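Local coordinates for protein S-adenosylmethionine decarboxylase proenzyme (Aquifex aeolicus, PDB 2III) that probably decarboxylates S-adenosylmethionine to S-adenosylmethioninamine, the propylamine donor for spermidine and spermine synthesis, using a pyruvoyl group made by self-cleavage, at residues Ser64-Ile68 / Val79-Cys84; Leu40-His46 / Val58-Ala62; Gly33-Ala38 / Arg92-Ile97; Pro52-Thr56 / Ile68-Glu73. One frame throughout, in Å; residues are numbered along the deposited sequence.

Contact 1: Ser64-Ile68 / Val79-Cys84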
loop_
_atom_site.group_PDB
_atom_site.type_symbol
_atom_site.label_atom_id
_atom_site.label_comp_id
_atom_site.label_asym_id
_atom_site.label_seq_id
_atom_site.Cartn_x
_atom_site.Cartn_y
_atom_site.Cartn_z
ATOM N N SER A 64 -7.711 1.116 -6.217
ATOM C CA SER A 64 -6.795 1.525 -5.162
ATOM C C SER A 64 -5.346 1.479 -5.641
ATOM O O SER A 64 -4.904 2.389 -6.349
ATOM C CB SER A 64 -6.962 0.628 -3.937
ATOM O OG SER A 64 -8.264 0.747 -3.399
ATOM N N HIS A 65 -4.605 0.435 -5.256
ATOM C CA HIS A 65 -3.215 0.332 -5.682
ATOM C C HIS A 65 -2.558 -1.034 -5.566
ATOM O O HIS A 65 -3.031 -1.926 -4.862
ATOM C CB HIS A 65 -2.344 1.334 -4.916
ATOM C CG HIS A 65 -2.165 1.002 -3.468
ATOM N ND1 HIS A 65 -3.000 1.485 -2.483
ATOM C CD2 HIS A 65 -1.258 0.215 -2.841
ATOM C CE1 HIS A 65 -2.615 1.010 -1.311
ATOM N NE2 HIS A 65 -1.561 0.237 -1.500
ATOM N N ILE A 66 -1.444 -1.167 -6.273
ATOM C CA ILE A 66 -0.628 -2.370 -6.260
ATOM C C ILE A 66 0.768 -1.848 -5.962
ATOM O O ILE A 66 1.220 -0.889 -6.585
ATOM C CB ILE A 66 -0.565 -3.056 -7.629
ATOM C CG1 ILE A 66 -1.947 -3.571 -8.029
ATOM C CG2 ILE A 66 0.462 -4.186 -7.581
ATOM C CD1 ILE A 66 -1.954 -4.361 -9.337
ATOM N N SER A 67 1.456 -2.460 -5.015
ATOM C CA SER A 67 2.801 -2.000 -4.695
ATOM C C SER A 67 3.734 -3.176 -4.474
ATOM O O SER A 67 3.290 -4.282 -4.158
ATOM C CB SER A 67 2.782 -1.134 -3.432
ATOM O OG SER A 67 2.318 -1.886 -2.324
ATOM N N ILE A 68 5.026 -2.929 -4.660
ATOM C CA ILE A 68 6.046 -3.943 -4.439
ATOM C C ILE A 68 7.369 -3.283 -4.068
ATOM O O ILE A 68 7.800 -2.316 -4.693
ATOM C CB ILE A 68 6.273 -4.839 -5.673
ATOM C CG1 ILE A 68 7.314 -5.911 -5.329
ATOM C CG2 ILE A 68 6.723 -4.003 -6.847
ATOM C CD1 ILE A 68 7.498 -6.989 -6.386
ATOM N N VAL A 79 4.619 -7.530 -1.425
ATOM C CA VAL A 79 3.584 -7.127 -2.371
ATOM C C VAL A 79 2.217 -6.754 -1.790
ATOM O O VAL A 79 1.749 -7.355 -0.827
ATOM C CB VAL A 79 3.350 -8.259 -3.387
ATOM C CG1 VAL A 79 2.457 -7.765 -4.517
ATOM C CG2 VAL A 79 4.697 -8.782 -3.914
ATOM N N ASP A 80 1.573 -5.766 -2.402
ATOM C CA ASP A 80 0.243 -5.344 -1.986
ATOM C C ASP A 80 -0.657 -5.221 -3.205
ATOM O O ASP A 80 -0.303 -4.554 -4.185
ATOM C CB ASP A 80 0.274 -3.972 -1.293
ATOM C CG ASP A 80 0.823 -4.029 0.116
ATOM O OD1 ASP A 80 0.099 -3.591 1.040
ATOM O OD2 ASP A 80 1.973 -4.492 0.301
ATOM N N VAL A 81 -1.815 -5.868 -3.151
ATOM C CA VAL A 81 -2.786 -5.758 -4.229
ATOM C C VAL A 81 -4.088 -5.353 -3.567
ATOM O O VAL A 81 -4.743 -6.158 -2.918
ATOM C CB VAL A 81 -2.975 -7.072 -5.006
ATOM C CG1 VAL A 81 -4.098 -6.909 -6.036
ATOM C CG2 VAL A 81 -1.686 -7.424 -5.730
ATOM N N TYR A 82 -4.442 -4.084 -3.736
ATOM C CA TYR A 82 -5.637 -3.490 -3.146
ATOM C C TYR A 82 -6.541 -2.934 -4.254
ATOM O O TYR A 82 -6.191 -1.947 -4.895
ATOM C CB TYR A 82 -5.182 -2.367 -2.203
ATOM C CG TYR A 82 -6.250 -1.631 -1.423
ATOM C CD1 TYR A 82 -5.895 -0.617 -0.535
ATOM C CD2 TYR A 82 -7.610 -1.939 -1.561
ATOM C CE1 TYR A 82 -6.856 0.077 0.200
ATOM C CE2 TYR A 82 -8.588 -1.246 -0.829
ATOM C CZ TYR A 82 -8.201 -0.239 0.048
ATOM O OH TYR A 82 -9.145 0.476 0.759
ATOM N N THR A 83 -7.688 -3.580 -4.482
ATOM C CA THR A 83 -8.650 -3.137 -5.501
ATOM C C THR A 83 -10.013 -2.860 -4.866
ATOM O O THR A 83 -10.311 -3.344 -3.770
ATOM C CB THR A 83 -8.867 -4.203 -6.590
ATOM O OG1 THR A 83 -9.504 -5.348 -6.011
ATOM C CG2 THR A 83 -7.546 -4.632 -7.193
ATOM N N CYS A 84 -10.848 -2.097 -5.563
ATOM C CA CYS A 84 -12.182 -1.760 -5.065
ATOM C C CYS A 84 -13.269 -2.304 -5.983
ATOM O O CYS A 84 -13.254 -2.050 -7.186
ATOM C CB CYS A 84 -12.337 -0.240 -4.954
ATOM S SG CYS A 84 -11.092 0.559 -3.928
HETATM O O HOH W 1 -0.409 -0.930 0.993
HETATM O O HOH W 2 4.207 -3.644 -0.814
#
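S64 is modelled over one face of the Y82 ring, though too close to Y82 O and C84 SG for its exact placement to be trusted. S64 is the predicted source of the pyruvoyl group and C84 the predicted proton donor, which puts this end of the contact in the probable active site. At H65 the carbonyl O receives Y82 N at 2.8 Å, almost in line with its C=O bond. The imidazole, turned between the backbone N and the carbonyl carbon (chi1 70°), offers a face to the Y82 edge in an offset edge-to-face pair. A water in the ring plane joins H65 NE2 to D80 OD1, while ND1 bonds H69 of the second subunit. The example illustrates an antiparallel hairpin, strands 65-71 and 76-84, in which hydrogen-bonded pairs alternate with non-hydrogen-bonded ones. I66, paired with V81 on the other face, packs toward helix 24-37, and its CA lies 3.0 Å from D80 O. S67 N reaches a lone pair of D80 O at 2.9 Å. S67 OG gives its hydrogen to a second water, which donates to D80 OD2 at 2.6 Å; D80 itself also holds H8 and a salt bridge to R113 of the second subunit. I68 finally runs beside V79, I68 CG1 to V79 CG2 4.1 Å.

Contact 2: Leu40-His46 / Val58-Ala62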
loop_
_atom_site.group_PDB
_atom_site.type_symbol
_atom_site.label_atom_id
_atom_site.label_comp_id
_atom_site.label_asym_id
_atom_site.label_seq_id
_atom_site.Cartn_x
_atom_site.Cartn_y
_atom_site.Cartn_z
ATOM N N LEU A 40 -7.074 -5.026 -14.959
ATOM C CA LEU A 40 -7.256 -3.849 -14.129
ATOM C C LEU A 40 -6.926 -2.623 -14.960
ATOM O O LEU A 40 -6.143 -2.698 -15.904
ATOM C CB LEU A 40 -6.339 -3.900 -12.905
ATOM C CG LEU A 40 -6.733 -4.832 -11.759
ATOM C CD1 LEU A 40 -5.620 -4.872 -10.721
ATOM C CD2 LEU A 40 -8.026 -4.343 -11.132
ATOM N N THR A 41 -7.529 -1.496 -14.612
ATOM C CA THR A 41 -7.274 -0.262 -15.333
ATOM C C THR A 41 -6.367 0.636 -14.483
ATOM O O THR A 41 -6.631 0.900 -13.304
ATOM C CB THR A 41 -8.614 0.450 -15.698
ATOM O OG1 THR A 41 -8.350 1.783 -16.161
ATOM C CG2 THR A 41 -9.564 0.475 -14.503
ATOM N N LYS A 42 -5.284 1.086 -15.098
ATOM C CA LYS A 42 -4.303 1.917 -14.425
ATOM C C LYS A 42 -4.521 3.413 -14.585
ATOM O O LYS A 42 -4.964 3.886 -15.630
ATOM C CB LYS A 42 -2.903 1.569 -14.948
ATOM C CG LYS A 42 -1.798 2.467 -14.422
ATOM C CD LYS A 42 -0.451 2.170 -15.071
ATOM C CE LYS A 42 -0.405 2.637 -16.515
ATOM N NZ LYS A 42 0.963 2.502 -17.091
ATOM N N ILE A 43 -4.215 4.158 -13.532
ATOM C CA ILE A 43 -4.292 5.608 -13.595
ATOM C C ILE A 43 -2.867 6.009 -13.983
ATOM O O ILE A 43 -2.645 6.695 -14.980
ATOM C CB ILE A 43 -4.618 6.235 -12.227
ATOM C CG1 ILE A 43 -6.076 5.956 -11.851
ATOM C CG2 ILE A 43 -4.327 7.727 -12.264
ATOM C CD1 ILE A 43 -6.446 6.442 -10.461
ATOM N N SER A 44 -1.910 5.541 -13.183
ATOM C CA SER A 44 -0.493 5.819 -13.390
ATOM C C SER A 44 0.367 4.786 -12.659
ATOM O O SER A 44 -0.138 3.975 -11.885
ATOM C CB SER A 44 -0.153 7.217 -12.872
ATOM O OG SER A 44 -0.371 7.311 -11.473
ATOM N N SER A 45 1.671 4.825 -12.906
ATOM C CA SER A 45 2.591 3.894 -12.270
ATOM C C SER A 45 3.928 4.587 -12.020
ATOM O O SER A 45 4.407 5.363 -12.852
ATOM C CB SER A 45 2.789 2.654 -13.152
ATOM O OG SER A 45 3.439 2.979 -14.368
ATOM N N HIS A 46 4.529 4.302 -10.870
ATOM C CA HIS A 46 5.793 4.924 -10.505
ATOM C C HIS A 46 6.777 3.930 -9.920
ATOM O O HIS A 46 6.428 3.129 -9.050
ATOM C CB HIS A 46 5.518 6.064 -9.530
ATOM C CG HIS A 46 4.376 6.926 -9.962
ATOM N ND1 HIS A 46 3.069 6.650 -9.620
ATOM C CD2 HIS A 46 4.328 7.971 -10.821
ATOM C CE1 HIS A 46 2.265 7.484 -10.253
ATOM N NE2 HIS A 46 3.004 8.295 -10.990
ATOM N N VAL A 58 4.774 1.213 -7.630
ATOM C CA VAL A 58 3.420 1.454 -7.159
ATOM C C VAL A 58 2.534 1.810 -8.339
ATOM O O VAL A 58 2.932 2.567 -9.224
ATOM C CB VAL A 58 3.363 2.602 -6.135
ATOM C CG1 VAL A 58 3.789 3.900 -6.794
ATOM C CG2 VAL A 58 1.947 2.731 -5.571
ATOM N N VAL A 59 1.335 1.249 -8.357
ATOM C CA VAL A 59 0.390 1.523 -9.427
ATOM C C VAL A 59 -0.912 2.005 -8.810
ATOM O O VAL A 59 -1.498 1.315 -7.976
ATOM C CB VAL A 59 0.080 0.256 -10.244
ATOM C CG1 VAL A 59 -0.773 0.614 -11.466
ATOM C CG2 VAL A 59 1.372 -0.430 -10.656
ATOM N N LEU A 60 -1.347 3.201 -9.194
ATOM C CA LEU A 60 -2.618 3.727 -8.709
ATOM C C LEU A 60 -3.662 3.165 -9.677
ATOM O O LEU A 60 -3.527 3.311 -10.893
ATOM C CB LEU A 60 -2.633 5.264 -8.738
ATOM C CG LEU A 60 -1.843 6.015 -7.654
ATOM C CD1 LEU A 60 -0.356 5.793 -7.842
ATOM C CD2 LEU A 60 -2.153 7.495 -7.728
ATOM N N LEU A 61 -4.681 2.501 -9.144
ATOM C CA LEU A 61 -5.727 1.913 -9.977
ATOM C C LEU A 61 -6.941 2.824 -10.094
ATOM O O LEU A 61 -7.139 3.713 -9.266
ATOM C CB LEU A 61 -6.167 0.564 -9.401
ATOM C CG LEU A 61 -5.044 -0.445 -9.161
ATOM C CD1 LEU A 61 -5.637 -1.738 -8.609
ATOM C CD2 LEU A 61 -4.291 -0.704 -10.461
ATOM N N ALA A 62 -7.756 2.587 -11.118
ATOM C CA ALA A 62 -8.958 3.385 -11.340
ATOM C C ALA A 62 -10.208 2.584 -11.013
ATOM O O ALA A 62 -10.329 1.422 -11.398
ATOM C CB ALA A 62 -9.008 3.858 -12.783
#
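V58 O is held by two neighbours on the facing strand: H46 N donates to it at 2.9 Å, and S45 CA brings a weaker C-H contact to V58 O at 3.3 Å. V58 N returns a bond to H46 O, completing a regular hydrogen-bonded pair. The H46 side chain leans beside its own backbone N (chi1 -45°), which carries the ring over toward L60; the methyl CD1 of L60 sits at the ring edge, in plane, 3.9 Å from H46 CE1. H46 also stacks on H46 of the second subunit, and V58 and L60 pack on that subunit as well. Further back the register slips by one residue. I43 and S44 both face L60, a classic beta bulge in the hairpin of strands 42-49 and 55-61: I43 N donates to L60 O at 2.9 Å, and L60 N donates to S44 O. The bulge turns I43 toward the partner strand, its CB 4.1 Å from L60 CB and its CG1 3.7 Å from A62 CB. With an alanine here, the branch covering A62 would be gone, which is likely to open a gap over that residue and to cost the contact with Y48 of the second subunit. Beyond the bulge A62 N bonds T41 O. K42 crosses V59 at about a right angle, K42 CG to V59 CG1 3.6 Å, while L40 CD1 meets L61 CD1 at 3.8 Å, both leucines also touching T83 on strand 76-84.

Contact 3: Gly33-Ala38 / Arg92-Ile97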
loop_
_atom_site.group_PDB
_atom_site.type_symbol
_atom_site.label_atom_id
_atom_site.label_comp_id
_atom_site.label_asym_id
_atom_site.label_seq_id
_atom_site.Cartn_x
_atom_site.Cartn_y
_atom_site.Cartn_z
ATOM N N GLY A 33 2.471 -6.662 -16.214
ATOM C CA GLY A 33 1.920 -7.964 -16.524
ATOM C C GLY A 33 0.768 -8.336 -15.613
ATOM O O GLY A 33 -0.180 -8.999 -16.050
ATOM N N ALA A 34 0.848 -7.921 -14.348
ATOM C CA ALA A 34 -0.204 -8.237 -13.396
ATOM C C ALA A 34 -1.469 -7.474 -13.775
ATOM O O ALA A 34 -2.551 -8.052 -13.876
ATOM C CB ALA A 34 0.235 -7.873 -11.979
ATOM N N VAL A 35 -1.311 -6.174 -13.994
ATOM C CA VAL A 35 -2.417 -5.305 -14.361
ATOM C C VAL A 35 -3.183 -5.832 -15.569
ATOM O O VAL A 35 -4.411 -5.907 -15.535
ATOM C CB VAL A 35 -1.914 -3.871 -14.656
ATOM C CG1 VAL A 35 -3.010 -3.045 -15.316
ATOM C CG2 VAL A 35 -1.472 -3.209 -13.358
ATOM N N LYS A 36 -2.468 -6.202 -16.630
ATOM C CA LYS A 36 -3.119 -6.715 -17.835
ATOM C C LYS A 36 -3.772 -8.082 -17.589
ATOM O O LYS A 36 -4.914 -8.314 -17.980
ATOM C CB LYS A 36 -2.106 -6.807 -18.985
ATOM C CG LYS A 36 -1.391 -5.485 -19.270
ATOM C CD LYS A 36 -0.478 -5.544 -20.499
ATOM C CE LYS A 36 -1.276 -5.610 -21.795
ATOM N NZ LYS A 36 -0.411 -5.513 -23.010
ATOM N N TYR A 37 -3.049 -8.982 -16.934
ATOM C CA TYR A 37 -3.582 -10.305 -16.640
ATOM C C TYR A 37 -4.852 -10.203 -15.797
ATOM O O TYR A 37 -5.783 -10.981 -15.981
ATOM C CB TYR A 37 -2.536 -11.136 -15.892
ATOM C CG TYR A 37 -3.035 -12.480 -15.402
ATOM C CD1 TYR A 37 -3.013 -13.604 -16.231
ATOM C CD2 TYR A 37 -3.531 -12.629 -14.106
ATOM C CE1 TYR A 37 -3.473 -14.845 -15.779
ATOM C CE2 TYR A 37 -3.993 -13.859 -13.647
ATOM C CZ TYR A 37 -3.963 -14.960 -14.485
ATOM O OH TYR A 37 -4.431 -16.172 -14.030
ATOM N N ALA A 38 -4.888 -9.245 -14.870
ATOM C CA ALA A 38 -6.054 -9.073 -13.999
ATOM C C ALA A 38 -7.118 -8.174 -14.608
ATOM O O ALA A 38 -8.171 -7.949 -14.007
ATOM C CB ALA A 38 -5.623 -8.512 -12.650
ATOM N N ARG A 92 -6.445 -12.366 -8.963
ATOM C CA ARG A 92 -5.743 -12.670 -10.211
ATOM C C ARG A 92 -4.399 -11.932 -10.266
ATOM O O ARG A 92 -3.380 -12.508 -10.642
ATOM C CB ARG A 92 -6.613 -12.268 -11.408
ATOM C CG ARG A 92 -7.876 -13.111 -11.558
ATOM C CD ARG A 92 -8.695 -12.674 -12.758
ATOM N NE ARG A 92 -7.975 -12.838 -14.021
ATOM C CZ ARG A 92 -7.557 -14.006 -14.505
ATOM N NH1 ARG A 92 -6.911 -14.055 -15.663
ATOM N NH2 ARG A 92 -7.781 -15.126 -13.830
ATOM N N ALA A 93 -4.401 -10.660 -9.875
ATOM C CA ALA A 93 -3.180 -9.869 -9.886
ATOM C C ALA A 93 -2.129 -10.491 -8.980
ATOM O O ALA A 93 -0.964 -10.591 -9.358
ATOM C CB ALA A 93 -3.468 -8.440 -9.446
HETATM N N MSE A 94 -2.542 -10.916 -7.790
HETATM C CA MSE A 94 -1.605 -11.521 -6.848
HETATM C C MSE A 94 -1.152 -12.901 -7.320
HETATM O O MSE A 94 0.004 -13.269 -7.118
HETATM C CB MSE A 94 -2.218 -11.626 -5.442
HETATM C CG MSE A 94 -1.235 -12.140 -4.381
HETATM SE SE MSE A 94 0.339 -10.983 -4.165
HETATM C CE MSE A 94 -0.441 -9.641 -2.966
ATOM N N ASP A 95 -2.047 -13.662 -7.952
ATOM C CA ASP A 95 -1.684 -14.994 -8.453
ATOM C C ASP A 95 -0.628 -14.844 -9.543
ATOM O O ASP A 95 0.326 -15.630 -9.625
ATOM C CB ASP A 95 -2.899 -15.725 -9.051
ATOM C CG ASP A 95 -3.933 -16.111 -8.007
ATOM O OD1 ASP A 95 -3.581 -16.186 -6.815
ATOM O OD2 ASP A 95 -5.100 -16.354 -8.386
ATOM N N TYR A 96 -0.813 -13.832 -10.388
ATOM C CA TYR A 96 0.120 -13.569 -11.472
ATOM C C TYR A 96 1.490 -13.213 -10.895
ATOM O O TYR A 96 2.490 -13.856 -11.205
ATOM C CB TYR A 96 -0.385 -12.414 -12.353
ATOM C CG TYR A 96 0.563 -12.079 -13.481
ATOM C CD1 TYR A 96 0.606 -12.855 -14.642
ATOM C CD2 TYR A 96 1.460 -11.019 -13.368
ATOM C CE1 TYR A 96 1.522 -12.583 -15.661
ATOM C CE2 TYR A 96 2.378 -10.739 -14.376
ATOM C CZ TYR A 96 2.402 -11.523 -15.519
ATOM O OH TYR A 96 3.304 -11.239 -16.519
ATOM N N ILE A 97 1.528 -12.183 -10.051
ATOM C CA ILE A 97 2.774 -11.748 -9.437
ATOM C C ILE A 97 3.510 -12.909 -8.760
ATOM O O ILE A 97 4.707 -13.098 -8.963
ATOM C CB ILE A 97 2.504 -10.607 -8.417
ATOM C CG1 ILE A 97 2.107 -9.334 -9.173
ATOM C CG2 ILE A 97 3.734 -10.374 -7.542
ATOM C CD1 ILE A 97 1.645 -8.189 -8.298
HETATM O O HOH W 3 -5.442 -16.461 -11.453
#
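The helix layer of this two-layer alpha/beta sandwich closes where helices 24-37 and 87-101 meet, A34 CA lying 4.9 Å from A93 CA. Small residues permit the approach: the short axes come within 8.3 Å at an angle of 137°, with A38 CB against A93 CB and A34 CB 3.7 Å from I97 CG1. A93 and I97 also rest on V81 and V79 of strand 76-84, at the border between the helix pair and the sheet. Y96 extends from its backbone with CG opposite N (chi1 179°), bringing its ring to A34, where A34 CB touches Y96 CD2 at 3.7 Å. The ring is modelled too close to the G33 carbonyl carbon, so its exact height there is uncertain. Replacing Y96 by a leucine would probably leave A34 without its aromatic cover and Y37 without a neighbouring ring. Y37 lies nearly parallel to Y96 but slid aside, centroids 5.4 Å apart. On one face of Y37 the guanidinium of R92 lies flat, planes 21° apart, an off-centre cation-pi stack with R92 NH1 3.3 Å from Y37 CZ. R92 NH1 also donates to Y37 O at 3.3 Å, and R92 NE adds a weak bond, so the ring and the carbonyl of Y37 both hold the guanidinium. A water 2.8 Å from Y37 OH donates to D95 OD2.

Contact 4: Pro52-Thr56 / Ile68-Glu73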
loop_
_atom_site.group_PDB
_atom_site.type_symbol
_atom_site.label_atom_id
_atom_site.label_comp_id
_atom_site.label_asym_id
_atom_site.label_seq_id
_atom_site.Cartn_x
_atom_site.Cartn_y
_atom_site.Cartn_z
ATOM N N PRO A 52 22.493 -0.877 -3.922
ATOM C CA PRO A 52 23.130 -1.313 -5.169
ATOM C C PRO A 52 22.155 -2.102 -6.022
ATOM O O PRO A 52 22.506 -2.589 -7.095
ATOM C CB PRO A 52 24.264 -2.190 -4.672
ATOM C CG PRO A 52 23.584 -2.924 -3.546
ATOM C CD PRO A 52 22.822 -1.810 -2.826
ATOM N N HIS A 53 20.934 -2.238 -5.523
ATOM C CA HIS A 53 19.887 -2.970 -6.224
ATOM C C HIS A 53 18.584 -2.933 -5.438
ATOM O O HIS A 53 18.531 -2.415 -4.319
ATOM C CB HIS A 53 20.313 -4.422 -6.464
ATOM C CG HIS A 53 20.893 -5.096 -5.259
ATOM N ND1 HIS A 53 20.265 -5.101 -4.031
ATOM C CD2 HIS A 53 22.024 -5.825 -5.104
ATOM C CE1 HIS A 53 20.982 -5.806 -3.173
ATOM N NE2 HIS A 53 22.055 -6.257 -3.799
ATOM N N GLY A 54 17.531 -3.486 -6.026
ATOM C CA GLY A 54 16.247 -3.488 -5.357
ATOM C C GLY A 54 15.446 -2.322 -5.878
ATOM O O GLY A 54 16.022 -1.314 -6.283
ATOM N N ALA A 55 14.123 -2.444 -5.853
ATOM C CA ALA A 55 13.268 -1.387 -6.370
ATOM C C ALA A 55 11.874 -1.331 -5.754
ATOM O O ALA A 55 11.398 -2.290 -5.148
ATOM C CB ALA A 55 13.145 -1.539 -7.903
ATOM N N THR A 56 11.235 -0.182 -5.917
ATOM C CA THR A 56 9.875 0.030 -5.453
ATOM C C THR A 56 9.019 0.280 -6.687
ATOM O O THR A 56 9.479 0.863 -7.676
ATOM C CB THR A 56 9.766 1.245 -4.524
ATOM O OG1 THR A 56 10.376 0.939 -3.265
ATOM C CG2 THR A 56 8.306 1.612 -4.294
ATOM N N ILE A 68 5.026 -2.929 -4.660
ATOM C CA ILE A 68 6.046 -3.943 -4.439
ATOM C C ILE A 68 7.369 -3.283 -4.068
ATOM O O ILE A 68 7.800 -2.316 -4.693
ATOM C CB ILE A 68 6.273 -4.839 -5.673
ATOM C CG1 ILE A 68 7.314 -5.911 -5.329
ATOM C CG2 ILE A 68 6.723 -4.003 -6.847
ATOM C CD1 ILE A 68 7.498 -6.989 -6.386
ATOM N N HIS A 69 7.991 -3.815 -3.026
ATOM C CA HIS A 69 9.270 -3.330 -2.531
ATOM C C HIS A 69 10.143 -4.584 -2.525
ATOM O O HIS A 69 9.675 -5.666 -2.149
ATOM C CB HIS A 69 9.080 -2.758 -1.123
ATOM C CG HIS A 69 8.078 -1.640 -1.053
ATOM N ND1 HIS A 69 8.307 -0.395 -1.600
ATOM C CD2 HIS A 69 6.843 -1.582 -0.497
ATOM C CE1 HIS A 69 7.258 0.382 -1.384
ATOM N NE2 HIS A 69 6.356 -0.314 -0.715
ATOM N N THR A 70 11.396 -4.466 -2.952
ATOM C CA THR A 70 12.247 -5.650 -3.010
ATOM C C THR A 70 13.636 -5.531 -2.399
ATOM O O THR A 70 14.193 -4.442 -2.280
ATOM C CB THR A 70 12.414 -6.134 -4.462
ATOM O OG1 THR A 70 13.327 -5.271 -5.152
ATOM C CG2 THR A 70 11.076 -6.113 -5.182
ATOM N N TRP A 71 14.180 -6.688 -2.030
ATOM C CA TRP A 71 15.496 -6.808 -1.417
ATOM C C TRP A 71 16.153 -8.035 -2.020
ATOM O O TRP A 71 15.992 -9.148 -1.517
ATOM C CB TRP A 71 15.373 -7.008 0.095
ATOM C CG TRP A 71 14.886 -5.805 0.840
ATOM C CD1 TRP A 71 15.651 -4.876 1.481
ATOM C CD2 TRP A 71 13.520 -5.400 1.022
ATOM N NE1 TRP A 71 14.847 -3.917 2.054
ATOM C CE2 TRP A 71 13.538 -4.212 1.787
ATOM C CE3 TRP A 71 12.284 -5.927 0.613
ATOM C CZ2 TRP A 71 12.362 -3.536 2.155
ATOM C CZ3 TRP A 71 11.116 -5.257 0.980
ATOM C CH2 TRP A 71 11.167 -4.070 1.744
ATOM N N PRO A 72 16.873 -7.854 -3.132
ATOM C CA PRO A 72 17.552 -8.960 -3.799
ATOM C C PRO A 72 18.422 -9.795 -2.848
ATOM O O PRO A 72 18.405 -11.023 -2.907
ATOM C CB PRO A 72 18.378 -8.247 -4.865
ATOM C CG PRO A 72 17.464 -7.140 -5.275
ATOM C CD PRO A 72 16.956 -6.624 -3.942
ATOM N N GLU A 73 19.171 -9.129 -1.970
ATOM C CA GLU A 73 20.068 -9.838 -1.053
ATOM C C GLU A 73 19.343 -10.800 -0.123
ATOM O O GLU A 73 19.965 -11.703 0.434
ATOM C CB GLU A 73 20.888 -8.855 -0.207
ATOM C CG GLU A 73 20.076 -8.111 0.861
ATOM C CD GLU A 73 19.473 -6.805 0.361
ATOM O OE1 GLU A 73 18.961 -6.772 -0.781
ATOM O OE2 GLU A 73 19.504 -5.813 1.123
HETATM O O HOH W 4 18.758 -4.070 -1.944
#
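H53, T56 and P72 bury the most surface here, and H53 meets P72 through its ring: P72 CB lies over one face, 3.9 Å from the centroid and 17° off the normal. P52 CG covers the opposite face. In the plane of the imidazole a water, 2.8 Å from H53 ND1, donates to both H53 O and E73 OE1, tying the side chain to its own backbone and to the facing segment. P72 also sets CD 3.5 Å from G54 CA, and the backbone angles of G54 alone call for glycine. At the other end T56 OG1 accepts H69 ND1 at 3.0 Å, in the ring plane, while T56 CG2 touches H69 CE1. With H69 NE2 bonded to H65 of the second subunit, the two bonds probably fix the rotation of the ring. Between these ends T70 OG1 accepts A55 N at 3.0 Å with a straight 160° bond and is also bonded to I21 O, whereas T70 N to A55 O is weak. H69 is the predicted proton acceptor in self-processing, and the arrangement is that of an antiparallel hairpin, strands 55-61 and 65-71, whose backbone pairing passes at its open end into a side-chain bond to T70 and a water bridge.

In the fold
One antiparallel sheet carries contacts 1, 2 and 4, its neighbouring strands running 42-49, 55-61, 65-71 and 76-84, while contact 3 joins the two helices, 24-37 and 87-101. Along the chain contact 2 closes before contact 1 opens, contact 4 crosses both, and contact 3 encloses all three. Contacts 1 and 2 have centres about 9 Å apart and meet through I66 and V59; contacts 1 and 4 share I68, with centres about 17 Å apart. Contact 3 sits about 11 Å from contact 1, centre to centre, its M94 on V79 and V81. The sheet contacts also touch the second subunit, so the predicted catalytic residues are set beside the dimer interface, with the helices on the other face.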